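PDB 2P90: proteasome protein from Corynebacterium glutamicum ATCC 13032, which is of unknown function but belongs to the PAC2 family, and may be connected with the proteasome. Local coordinates for residues I58-N63 with E88-L93; R70-V75 with E111-W116; V96-N101 with A225-P230; C137-P142 with P176-L181. One frame throughout, in Å; residues are numbered along the deposited sequence.

Contact 1: residues I58-N63 with E88-L93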
# COMPACT_ATOMS: atom_id res chain seq x y z
N ILE B 58 4.42 -23.82 -16.14
CA ILE B 58 4.73 -23.30 -17.47
C ILE B 58 5.52 -21.98 -17.43
O ILE B 58 6.53 -21.81 -18.14
CB ILE B 58 3.44 -23.04 -18.25
CG1 ILE B 58 2.76 -24.37 -18.62
CG2 ILE B 58 3.70 -22.15 -19.48
CD1 ILE B 58 1.45 -24.16 -19.27
N ALA B 59 5.03 -21.03 -16.62
CA ALA B 59 5.63 -19.70 -16.50
C ALA B 59 5.52 -19.20 -15.07
O ALA B 59 4.54 -19.49 -14.39
CB ALA B 59 4.96 -18.73 -17.44
N SER B 60 6.54 -18.46 -14.63
CA SER B 60 6.53 -17.81 -13.34
C SER B 60 6.67 -16.32 -13.53
O SER B 60 7.58 -15.84 -14.19
CB SER B 60 7.69 -18.28 -12.47
OG SER B 60 7.41 -19.54 -11.92
N PHE B 61 5.75 -15.59 -12.94
CA PHE B 61 5.85 -14.16 -12.91
C PHE B 61 6.89 -13.67 -11.87
O PHE B 61 7.14 -14.33 -10.83
CB PHE B 61 4.47 -13.56 -12.70
CG PHE B 61 3.58 -13.67 -13.93
CD1 PHE B 61 3.40 -12.58 -14.77
CD2 PHE B 61 2.97 -14.89 -14.26
CE1 PHE B 61 2.58 -12.67 -15.93
CE2 PHE B 61 2.16 -15.00 -15.42
CZ PHE B 61 1.97 -13.88 -16.25
N ASN B 62 7.51 -12.55 -12.22
CA ASN B 62 8.48 -11.88 -11.35
C ASN B 62 7.78 -11.00 -10.34
O ASN B 62 7.24 -9.95 -10.69
CB ASN B 62 9.47 -11.04 -12.18
CG ASN B 62 10.59 -10.42 -11.32
OD1 ASN B 62 10.66 -10.61 -10.09
ND2 ASN B 62 11.48 -9.71 -11.96
N ASN B 63 7.80 -11.44 -9.09
CA ASN B 63 7.26 -10.67 -7.97
C ASN B 63 7.93 -9.30 -7.69
O ASN B 63 7.31 -8.40 -7.15
CB ASN B 63 7.30 -11.53 -6.71
CG ASN B 63 6.21 -12.58 -6.68
OD1 ASN B 63 5.43 -12.75 -7.65
ND2 ASN B 63 6.10 -13.27 -5.53
N GLU B 88 7.01 -18.42 -1.10
CA GLU B 88 7.49 -17.82 -2.35
C GLU B 88 6.47 -16.92 -3.05
O GLU B 88 6.85 -16.11 -3.89
CB GLU B 88 7.96 -18.90 -3.32
CG GLU B 88 9.42 -19.26 -3.18
CD GLU B 88 9.89 -20.25 -4.24
OE1 GLU B 88 9.47 -20.10 -5.43
OE2 GLU B 88 10.68 -21.17 -3.88
N LEU B 89 5.20 -17.06 -2.69
CA LEU B 89 4.09 -16.30 -3.28
C LEU B 89 4.10 -16.40 -4.80
O LEU B 89 3.95 -15.40 -5.48
CB LEU B 89 4.10 -14.81 -2.85
CG LEU B 89 3.30 -14.21 -1.70
CD1 LEU B 89 2.92 -12.75 -2.02
CD2 LEU B 89 2.04 -14.93 -1.29
N ASN B 90 4.31 -17.61 -5.31
CA ASN B 90 4.39 -17.84 -6.75
C ASN B 90 3.09 -17.50 -7.44
O ASN B 90 2.04 -17.98 -7.06
CB ASN B 90 4.82 -19.27 -7.09
CG ASN B 90 4.86 -19.54 -8.62
OD1 ASN B 90 5.75 -19.05 -9.36
ND2 ASN B 90 3.88 -20.33 -9.08
N LEU B 91 3.18 -16.60 -8.41
CA LEU B 91 2.13 -16.32 -9.36
C LEU B 91 2.61 -17.08 -10.59
O LEU B 91 3.58 -16.67 -11.23
CB LEU B 91 2.02 -14.81 -9.63
CG LEU B 91 1.02 -14.27 -10.67
CD1 LEU B 91 -0.42 -14.55 -10.26
CD2 LEU B 91 1.19 -12.81 -10.85
N GLY B 92 1.99 -18.21 -10.89
CA GLY B 92 2.45 -19.03 -11.97
C GLY B 92 1.33 -19.46 -12.87
O GLY B 92 0.16 -19.46 -12.48
N LEU B 93 1.70 -19.81 -14.10
CA LEU B 93 0.83 -20.44 -15.07
C LEU B 93 1.17 -21.92 -15.10
O LEU B 93 2.35 -22.30 -15.26
CB LEU B 93 1.03 -19.82 -16.45
CG LEU B 93 0.14 -20.33 -17.58
CD1 LEU B 93 -1.32 -20.07 -17.24
CD2 LEU B 93 0.49 -19.63 -18.89
O HOH W 1 5.76 -15.13 -8.79
O HOH W 2 8.27 -13.77 -3.46
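A classic beta bulge marks this antiparallel pairing of strands 54-61 and 92-97: Ile-58 and Ala-59 both face Leu-93. The evidence is that Leu-93 O accepts two backbone N-H groups, from Ile-58 N at 2.7 Å and from Ala-59 N at a longer 3.3 Å. Ala-59 O receives Leu-93 N in return, and beyond the non-hydrogen-bonded pair Ser-60/Gly-92 the ladder resumes with Phe-61 N to Leu-91 O. Ala-59 CB and Leu-93 CB lie on one face of the sheet, while Ser-60 is on the other, where its OG donates to Asn-90 OD1 over 3.1 Å. The Asn-90 amide reaches this hydroxyl because its CG stands opposite the backbone N (chi1 178°). On the buried side, Leu-91 CD2 packs against Phe-61 CB at 3.8 Å, and Leu-91 O lies at the edge of the Phe-61 ring, in its plane. Helix 116-129 closes this side, with Phe-119 meeting the Phe-61 ring edge-to-face. Where the strands part, one water takes over the bridging: it donates to Phe-61 O and Asn-63 OD1 and accepts from Leu-91 N. The Asn-63 amide is thereby fixed at both ends, since its ND2 gives a nearly straight bond (172°) to Leu-89 O at 3.0 Å, approaching from above the carbonyl plane, and also donates to a second water that is held by Glu-88 O.

Contact 2: residues R70-V75 with E111-W116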
# COMPACT_ATOMS: atom_id res chain seq x y z
N ARG B 70 5.71 -5.18 1.39
CA ARG B 70 5.30 -4.70 2.71
C ARG B 70 3.79 -4.78 2.92
O ARG B 70 3.32 -4.95 4.06
CB ARG B 70 5.90 -3.33 3.08
CG ARG B 70 7.36 -3.41 3.53
CD ARG B 70 7.99 -2.00 3.87
NE ARG B 70 7.65 -1.59 5.22
CZ ARG B 70 6.73 -0.68 5.57
NH1 ARG B 70 6.01 -0.01 4.65
NH2 ARG B 70 6.51 -0.47 6.88
N SER B 71 3.01 -4.70 1.83
CA SER B 71 1.57 -5.08 1.94
C SER B 71 1.33 -6.59 2.11
O SER B 71 0.45 -6.96 2.84
CB SER B 71 0.71 -4.60 0.78
OG SER B 71 1.18 -3.38 0.28
N ARG B 72 2.09 -7.44 1.41
CA ARG B 72 1.83 -8.89 1.47
C ARG B 72 2.55 -9.63 2.58
O ARG B 72 1.95 -10.52 3.19
CB ARG B 72 2.18 -9.57 0.17
CG ARG B 72 1.66 -8.89 -1.05
CD ARG B 72 0.09 -8.77 -1.10
NE ARG B 72 -0.20 -8.56 -2.50
CZ ARG B 72 -1.07 -9.22 -3.24
NH1 ARG B 72 -1.88 -10.14 -2.77
NH2 ARG B 72 -1.13 -8.88 -4.49
N ARG B 73 3.83 -9.30 2.80
CA ARG B 73 4.66 -9.95 3.83
C ARG B 73 4.49 -11.48 3.81
O ARG B 73 3.91 -12.06 4.73
CB ARG B 73 4.32 -9.37 5.20
CG ARG B 73 4.64 -7.87 5.35
CD ARG B 73 4.97 -7.58 6.80
NE ARG B 73 5.33 -6.20 7.09
CZ ARG B 73 6.55 -5.68 6.91
NH1 ARG B 73 7.55 -6.39 6.37
NH2 ARG B 73 6.77 -4.42 7.24
N PRO B 74 5.00 -12.13 2.75
CA PRO B 74 4.97 -13.58 2.59
C PRO B 74 5.51 -14.28 3.85
O PRO B 74 6.62 -13.99 4.28
CB PRO B 74 5.97 -13.84 1.44
CG PRO B 74 6.03 -12.57 0.69
CD PRO B 74 5.76 -11.46 1.66
N VAL B 75 4.76 -15.23 4.38
CA VAL B 75 5.00 -15.79 5.70
C VAL B 75 6.32 -16.57 5.77
O VAL B 75 6.70 -17.24 4.80
CB VAL B 75 3.75 -16.63 6.14
CG1 VAL B 75 3.97 -17.33 7.50
CG2 VAL B 75 2.59 -15.69 6.28
N GLU B 111 -2.96 -11.68 -6.65
CA GLU B 111 -3.27 -10.57 -7.56
C GLU B 111 -2.09 -9.59 -7.49
O GLU B 111 -1.74 -9.17 -6.40
CB GLU B 111 -4.55 -9.84 -7.13
CG GLU B 111 -4.78 -8.53 -7.86
CD GLU B 111 -6.01 -7.76 -7.41
OE1 GLU B 111 -6.23 -7.58 -6.18
OE2 GLU B 111 -6.75 -7.31 -8.32
N PRO B 112 -1.46 -9.21 -8.64
CA PRO B 112 -0.38 -8.17 -8.55
C PRO B 112 -0.80 -6.86 -7.89
O PRO B 112 -1.93 -6.40 -8.13
CB PRO B 112 -0.04 -7.89 -10.02
CG PRO B 112 -0.34 -9.24 -10.70
CD PRO B 112 -1.62 -9.72 -10.01
N ASP B 113 0.08 -6.25 -7.09
CA ASP B 113 -0.16 -4.89 -6.59
C ASP B 113 0.15 -3.86 -7.71
O ASP B 113 -0.47 -2.80 -7.78
CB ASP B 113 0.72 -4.55 -5.39
CG ASP B 113 0.47 -5.41 -4.19
OD1 ASP B 113 -0.51 -5.15 -3.42
OD2 ASP B 113 1.29 -6.33 -3.96
N LEU B 114 1.11 -4.20 -8.59
CA LEU B 114 1.71 -3.25 -9.52
C LEU B 114 1.58 -3.69 -10.98
O LEU B 114 1.38 -4.88 -11.29
CB LEU B 114 3.21 -3.07 -9.17
CG LEU B 114 3.62 -2.96 -7.67
CD1 LEU B 114 5.10 -2.99 -7.50
CD2 LEU B 114 3.01 -1.73 -6.95
N ARG B 115 1.74 -2.70 -11.87
CA ARG B 115 1.88 -2.94 -13.31
C ARG B 115 0.70 -3.74 -13.95
O ARG B 115 0.96 -4.66 -14.77
CB ARG B 115 3.18 -3.69 -13.59
CG ARG B 115 4.48 -2.94 -13.26
CD ARG B 115 5.51 -3.22 -14.38
NE ARG B 115 6.51 -2.23 -14.28
CZ ARG B 115 6.71 -1.20 -15.08
NH1 ARG B 115 6.06 -1.01 -16.20
NH2 ARG B 115 7.62 -0.35 -14.71
N TRP B 116 -0.54 -3.38 -13.62
CA TRP B 116 -1.70 -4.07 -14.21
C TRP B 116 -1.72 -4.07 -15.77
O TRP B 116 -2.11 -5.06 -16.37
CB TRP B 116 -2.99 -3.52 -13.64
CG TRP B 116 -3.30 -3.96 -12.21
CD1 TRP B 116 -2.50 -4.72 -11.35
CD2 TRP B 116 -4.47 -3.65 -11.48
NE1 TRP B 116 -3.13 -4.88 -10.14
CE2 TRP B 116 -4.34 -4.23 -10.19
CE3 TRP B 116 -5.63 -2.91 -11.78
CZ2 TRP B 116 -5.33 -4.11 -9.21
CZ3 TRP B 116 -6.61 -2.77 -10.78
CH2 TRP B 116 -6.45 -3.37 -9.53
O HOH W 3 -0.76 -2.71 -2.36
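Ser-71 and Asp-113 form the nearest backbone pair, their CA atoms 8.7 Å apart, so side chains must span the gap between the end of helix 69-72 and the loop that leads into helix 116-129. Arg-72 does most of this. A bend at chi2 (-60°) turns its chain toward the loop, and NE forms a salt bridge to Asp-113 OD2 at 3.1 Å with an almost linear N-H...O angle of 178°. The oxygen lies in the guanidinium plane; NE comes from its syn side but well out of the carboxylate plane, in keeping with the 81° between the two flat groups. Asp-113 OD2 also accepts from Asp-68 N, and OD1 pairs with Arg-70 of the third subunit. A water lies 2.7 Å from Asp-113 OD1 and, more loosely, 3.3 Å from Ser-71 OG. Within the loop, Trp-116 NE1 donates to Pro-112 O at 2.8 Å, in the plane of the indole. Segment 111-116 faces the third subunit, Glu-111 pairing with its Arg-73 and Trp-116 stacking on its Tyr-69, while Arg-70 and Arg-73 of 70-75 pair with Asp-113 and Glu-111 of the second. Within its own chain, Trp-116 packs against helix 179-189.

Contact 3: residues V96-N101 with A225-P230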
# COMPACT_ATOMS: atom_id res chain seq x y z
N VAL B 96 -2.60 -28.17 -16.01
CA VAL B 96 -3.20 -29.11 -15.05
C VAL B 96 -4.00 -30.18 -15.82
O VAL B 96 -4.65 -29.88 -16.82
CB VAL B 96 -4.11 -28.38 -13.98
CG1 VAL B 96 -4.57 -29.36 -12.86
CG2 VAL B 96 -3.39 -27.13 -13.36
N ARG B 97 -3.96 -31.43 -15.37
CA ARG B 97 -4.76 -32.46 -16.04
C ARG B 97 -5.85 -33.04 -15.14
O ARG B 97 -5.58 -33.45 -14.00
CB ARG B 97 -3.84 -33.55 -16.63
CG ARG B 97 -3.13 -33.03 -17.89
CD ARG B 97 -1.92 -33.85 -18.26
NE ARG B 97 -1.06 -33.17 -19.23
CZ ARG B 97 -1.28 -33.09 -20.55
NH1 ARG B 97 -0.41 -32.46 -21.31
NH2 ARG B 97 -2.36 -33.63 -21.11
N ASP B 98 -7.08 -33.02 -15.64
CA ASP B 98 -8.23 -33.59 -14.91
C ASP B 98 -8.17 -35.13 -14.77
O ASP B 98 -7.18 -35.76 -15.18
CB ASP B 98 -9.57 -33.14 -15.51
CG ASP B 98 -9.89 -33.80 -16.87
OD1 ASP B 98 -9.17 -34.75 -17.32
OD2 ASP B 98 -10.89 -33.36 -17.49
N ASN B 99 -9.21 -35.72 -14.18
CA ASN B 99 -9.23 -37.18 -13.93
C ASN B 99 -9.03 -38.04 -15.21
O ASN B 99 -8.54 -39.17 -15.14
CB ASN B 99 -10.50 -37.56 -13.20
CG ASN B 99 -10.49 -37.18 -11.73
OD1 ASN B 99 -9.43 -37.14 -11.09
ND2 ASN B 99 -11.69 -36.93 -11.18
N ASP B 100 -9.39 -37.48 -16.36
CA ASP B 100 -9.17 -38.13 -17.67
C ASP B 100 -7.88 -37.68 -18.37
O ASP B 100 -7.72 -37.92 -19.57
CB ASP B 100 -10.37 -37.87 -18.58
CG ASP B 100 -11.66 -38.44 -18.01
OD1 ASP B 100 -11.68 -39.67 -17.70
OD2 ASP B 100 -12.64 -37.68 -17.85
N ASN B 101 -6.99 -37.01 -17.64
CA ASN B 101 -5.74 -36.50 -18.23
C ASN B 101 -5.99 -35.43 -19.33
O ASN B 101 -5.12 -35.17 -20.17
CB ASN B 101 -4.89 -37.68 -18.73
CG ASN B 101 -3.43 -37.30 -18.96
OD1 ASN B 101 -2.69 -37.03 -18.00
ND2 ASN B 101 -3.01 -37.31 -20.23
N ALA B 225 -16.00 -25.98 -19.01
CA ALA B 225 -14.75 -26.28 -19.66
C ALA B 225 -14.70 -27.77 -19.98
O ALA B 225 -13.69 -28.25 -20.52
CB ALA B 225 -13.58 -25.88 -18.76
N ASP B 226 -15.77 -28.48 -19.63
CA ASP B 226 -15.87 -29.93 -19.84
C ASP B 226 -14.70 -30.65 -19.17
O ASP B 226 -13.88 -31.29 -19.84
CB ASP B 226 -15.96 -30.26 -21.34
CG ASP B 226 -16.37 -31.73 -21.62
OD1 ASP B 226 -16.98 -32.39 -20.73
OD2 ASP B 226 -16.07 -32.21 -22.74
N LEU B 227 -14.63 -30.52 -17.84
CA LEU B 227 -13.55 -31.12 -17.04
C LEU B 227 -14.11 -32.09 -16.01
O LEU B 227 -15.21 -31.89 -15.51
CB LEU B 227 -12.69 -30.04 -16.34
CG LEU B 227 -12.02 -28.92 -17.17
CD1 LEU B 227 -11.60 -27.69 -16.30
CD2 LEU B 227 -10.84 -29.42 -18.02
N ASN B 228 -13.35 -33.14 -15.72
CA ASN B 228 -13.70 -34.12 -14.70
C ASN B 228 -12.82 -33.93 -13.45
O ASN B 228 -11.67 -34.38 -13.41
CB ASN B 228 -13.65 -35.56 -15.28
CG ASN B 228 -13.82 -36.69 -14.21
OD1 ASN B 228 -14.09 -36.44 -13.03
ND2 ASN B 228 -13.65 -37.94 -14.65
N LEU B 229 -13.39 -33.28 -12.43
CA LEU B 229 -12.61 -32.86 -11.25
C LEU B 229 -12.88 -33.65 -9.96
O LEU B 229 -14.01 -33.85 -9.59
CB LEU B 229 -12.78 -31.35 -11.02
CG LEU B 229 -12.39 -30.44 -12.21
CD1 LEU B 229 -12.69 -28.97 -11.92
CD2 LEU B 229 -10.93 -30.62 -12.61
N PRO B 230 -11.82 -34.06 -9.24
CA PRO B 230 -12.12 -34.76 -8.00
C PRO B 230 -12.61 -33.76 -6.93
O PRO B 230 -11.83 -32.95 -6.43
CB PRO B 230 -10.78 -35.39 -7.61
CG PRO B 230 -9.74 -34.56 -8.29
CD PRO B 230 -10.38 -33.86 -9.44
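Asn-228 O receives Asn-99 N at 2.9 Å, the shortest hydrogen bond between segments 96-101 and 225-230, and its 170° angle at the hydrogen leaves little doubt about the assignment. A second bond runs the other way, from Asn-228 N to Asp-98 OD2 at 3.0 Å, with the donor above the carboxylate plane. The Asp-98 carboxylate is placed for this by chi1 of 72°, which sets CG between the backbone N and the carbonyl carbon. Its other oxygen, OD1, faces back into the turn, where it takes a hydrogen bond from Lys-102 N and a weak one from Asp-100 N. The same residue thus shapes its own type I turn, closed by Asn-101 N to Asp-98 O, and holds the opposing loop. The two asparagine side chains add a third bond, Asn-99 ND2 to Asn-228 OD1 at 3.1 Å; their chains cross at about a right angle with amide planes 84° apart, and the donor approaches from above the carbonyl plane. Asn-228 ND2 extends past Asn-99 to a weak bond with Asp-100 OD2 at 3.4 Å. Carbon atoms pack beside these bonds: Leu-229 CD2 is 4.1 Å from Asp-98 CB, and Pro-230 CD is 3.8 Å from Asn-99 ND2. The contact joins the turn between strands 92-97 and 103-108 to the connection between helices 211-225 and 232-250, with Leu-229 reaching Leu-49 of helix 41-52 and Leu-227 packing on Ile-221 and Phe-104.

Contact 4: residues C137-P142 with P176-L181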
# COMPACT_ATOMS: atom_id res chain seq x y z
N CYS B 137 -12.18 -16.08 -15.16
CA CYS B 137 -11.72 -15.47 -13.92
C CYS B 137 -12.66 -15.72 -12.75
O CYS B 137 -13.86 -15.63 -12.89
CB CYS B 137 -11.56 -13.97 -14.12
SG CYS B 137 -10.36 -13.54 -15.41
N LEU B 138 -12.09 -16.02 -11.59
CA LEU B 138 -12.89 -16.39 -10.43
C LEU B 138 -12.93 -15.30 -9.38
O LEU B 138 -11.91 -14.66 -9.12
CB LEU B 138 -12.34 -17.67 -9.82
CG LEU B 138 -12.12 -18.85 -10.77
CD1 LEU B 138 -11.68 -20.07 -9.94
CD2 LEU B 138 -13.37 -19.17 -11.65
N TYR B 139 -14.11 -15.09 -8.79
CA TYR B 139 -14.37 -14.05 -7.80
C TYR B 139 -15.26 -14.68 -6.73
O TYR B 139 -16.08 -15.52 -7.06
CB TYR B 139 -15.14 -12.89 -8.43
CG TYR B 139 -14.46 -12.31 -9.65
CD1 TYR B 139 -13.58 -11.24 -9.52
CD2 TYR B 139 -14.70 -12.83 -10.95
CE1 TYR B 139 -12.94 -10.71 -10.60
CE2 TYR B 139 -14.05 -12.29 -12.06
CZ TYR B 139 -13.17 -11.23 -11.86
OH TYR B 139 -12.48 -10.63 -12.89
N ALA B 140 -15.07 -14.32 -5.46
CA ALA B 140 -16.00 -14.70 -4.40
C ALA B 140 -16.43 -13.42 -3.68
O ALA B 140 -15.59 -12.67 -3.11
CB ALA B 140 -15.38 -15.68 -3.45
N ALA B 141 -17.74 -13.15 -3.72
CA ALA B 141 -18.28 -11.92 -3.12
C ALA B 141 -19.12 -12.21 -1.92
O ALA B 141 -19.91 -13.14 -1.95
CB ALA B 141 -19.09 -11.07 -4.16
N PRO B 142 -18.99 -11.37 -0.86
CA PRO B 142 -19.89 -11.54 0.27
C PRO B 142 -21.26 -11.02 -0.16
O PRO B 142 -21.34 -9.91 -0.70
CB PRO B 142 -19.29 -10.64 1.36
CG PRO B 142 -18.43 -9.62 0.62
CD PRO B 142 -18.08 -10.21 -0.72
N PRO B 176 -14.91 -1.86 -7.44
CA PRO B 176 -13.49 -1.47 -7.46
C PRO B 176 -12.72 -2.34 -8.48
O PRO B 176 -13.02 -3.54 -8.67
CB PRO B 176 -13.04 -1.66 -6.00
CG PRO B 176 -14.38 -1.69 -5.15
CD PRO B 176 -15.32 -2.40 -6.13
N GLY B 177 -11.77 -1.73 -9.18
CA GLY B 177 -11.03 -2.43 -10.19
C GLY B 177 -10.13 -3.52 -9.65
O GLY B 177 -9.73 -3.52 -8.46
N SER B 178 -9.83 -4.48 -10.53
CA SER B 178 -8.86 -5.50 -10.21
C SER B 178 -8.04 -5.86 -11.44
O SER B 178 -8.34 -5.46 -12.55
CB SER B 178 -9.54 -6.72 -9.61
OG SER B 178 -10.08 -7.55 -10.61
N ALA B 179 -6.95 -6.58 -11.20
CA ALA B 179 -6.07 -6.98 -12.27
C ALA B 179 -6.80 -7.93 -13.19
O ALA B 179 -6.63 -7.85 -14.41
CB ALA B 179 -4.83 -7.65 -11.69
N SER B 180 -7.62 -8.82 -12.63
CA SER B 180 -8.39 -9.73 -13.49
C SER B 180 -9.48 -9.03 -14.34
O SER B 180 -9.70 -9.45 -15.48
CB SER B 180 -8.98 -10.87 -12.68
OG SER B 180 -9.86 -10.35 -11.71
N LEU B 181 -10.15 -8.01 -13.79
CA LEU B 181 -11.15 -7.22 -14.54
C LEU B 181 -10.49 -6.47 -15.70
O LEU B 181 -11.01 -6.48 -16.83
CB LEU B 181 -11.91 -6.27 -13.63
CG LEU B 181 -12.93 -6.97 -12.72
CD1 LEU B 181 -13.32 -6.11 -11.56
CD2 LEU B 181 -14.19 -7.40 -13.52
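Tyr-139 of strand 134-143, in the mixed sheet, reaches across to the first turn of helix 179-189. Its CB points toward the helix, and chi1 of -55° puts CG beside the backbone N, from where the ring extends to the helix start. Along the ring, CE1 comes 3.3 Å from Ser-180 OG, which lies oblique to the ring plane; Ser-178 OG is more distant and sits at the ring edge. CZ approaches Leu-181 CD2 at 4.3 Å, an apolar contact. At the tip, Tyr-139 OH is 2.9 Å from Ser-180 OG, but the serine hydroxyl may instead turn to Ser-178 OG. The firm hydrogen bond of the phenol is to Glu-184, further along the same helix, with Ser-180 a possible second partner. Ser-180 OG is within range because chi1 of 62° places it between its backbone N and carbonyl carbon; there it also shares a hydrogen bond with Ser-178 OG at 3.0 Å, in which either could be the donor. Ser-178 is the N-cap residue, and the three hydroxyls follow one another from the phenol to the helix N-terminus, which could form a hydrogen-bonded chain. The 176-178 loop also meets the third subunit, whose Arg-73 donates to Gly-177 O. Nearer the start of the strand segment, Cys-137 adds a contact, its SG lying 4.1 Å from Ser-180 CB.

Contacts 1, 3 and 4 all reach the mixed sheet: contacts 1 and 3 share strand 92-97, with centres 23 Å apart, whereas contact 4 uses strand 134-143. Along the chain, contact 1 closes before contacts 3 and 4 open, contact 2 alternates its segments with those of contacts 1 and 3, and both segments of contact 4 fall between those of contact 3. Leu-91 CD2 lies 3.9 Å from Pro-112 CG, and Ala-179 N makes a probable hydrogen bond to Glu-111 OE2. Contact 2 thus touches both contact 1 and contact 4, and lies between the sheet and the subunit interface; contact 3 is on the other side of the chain's centre from it.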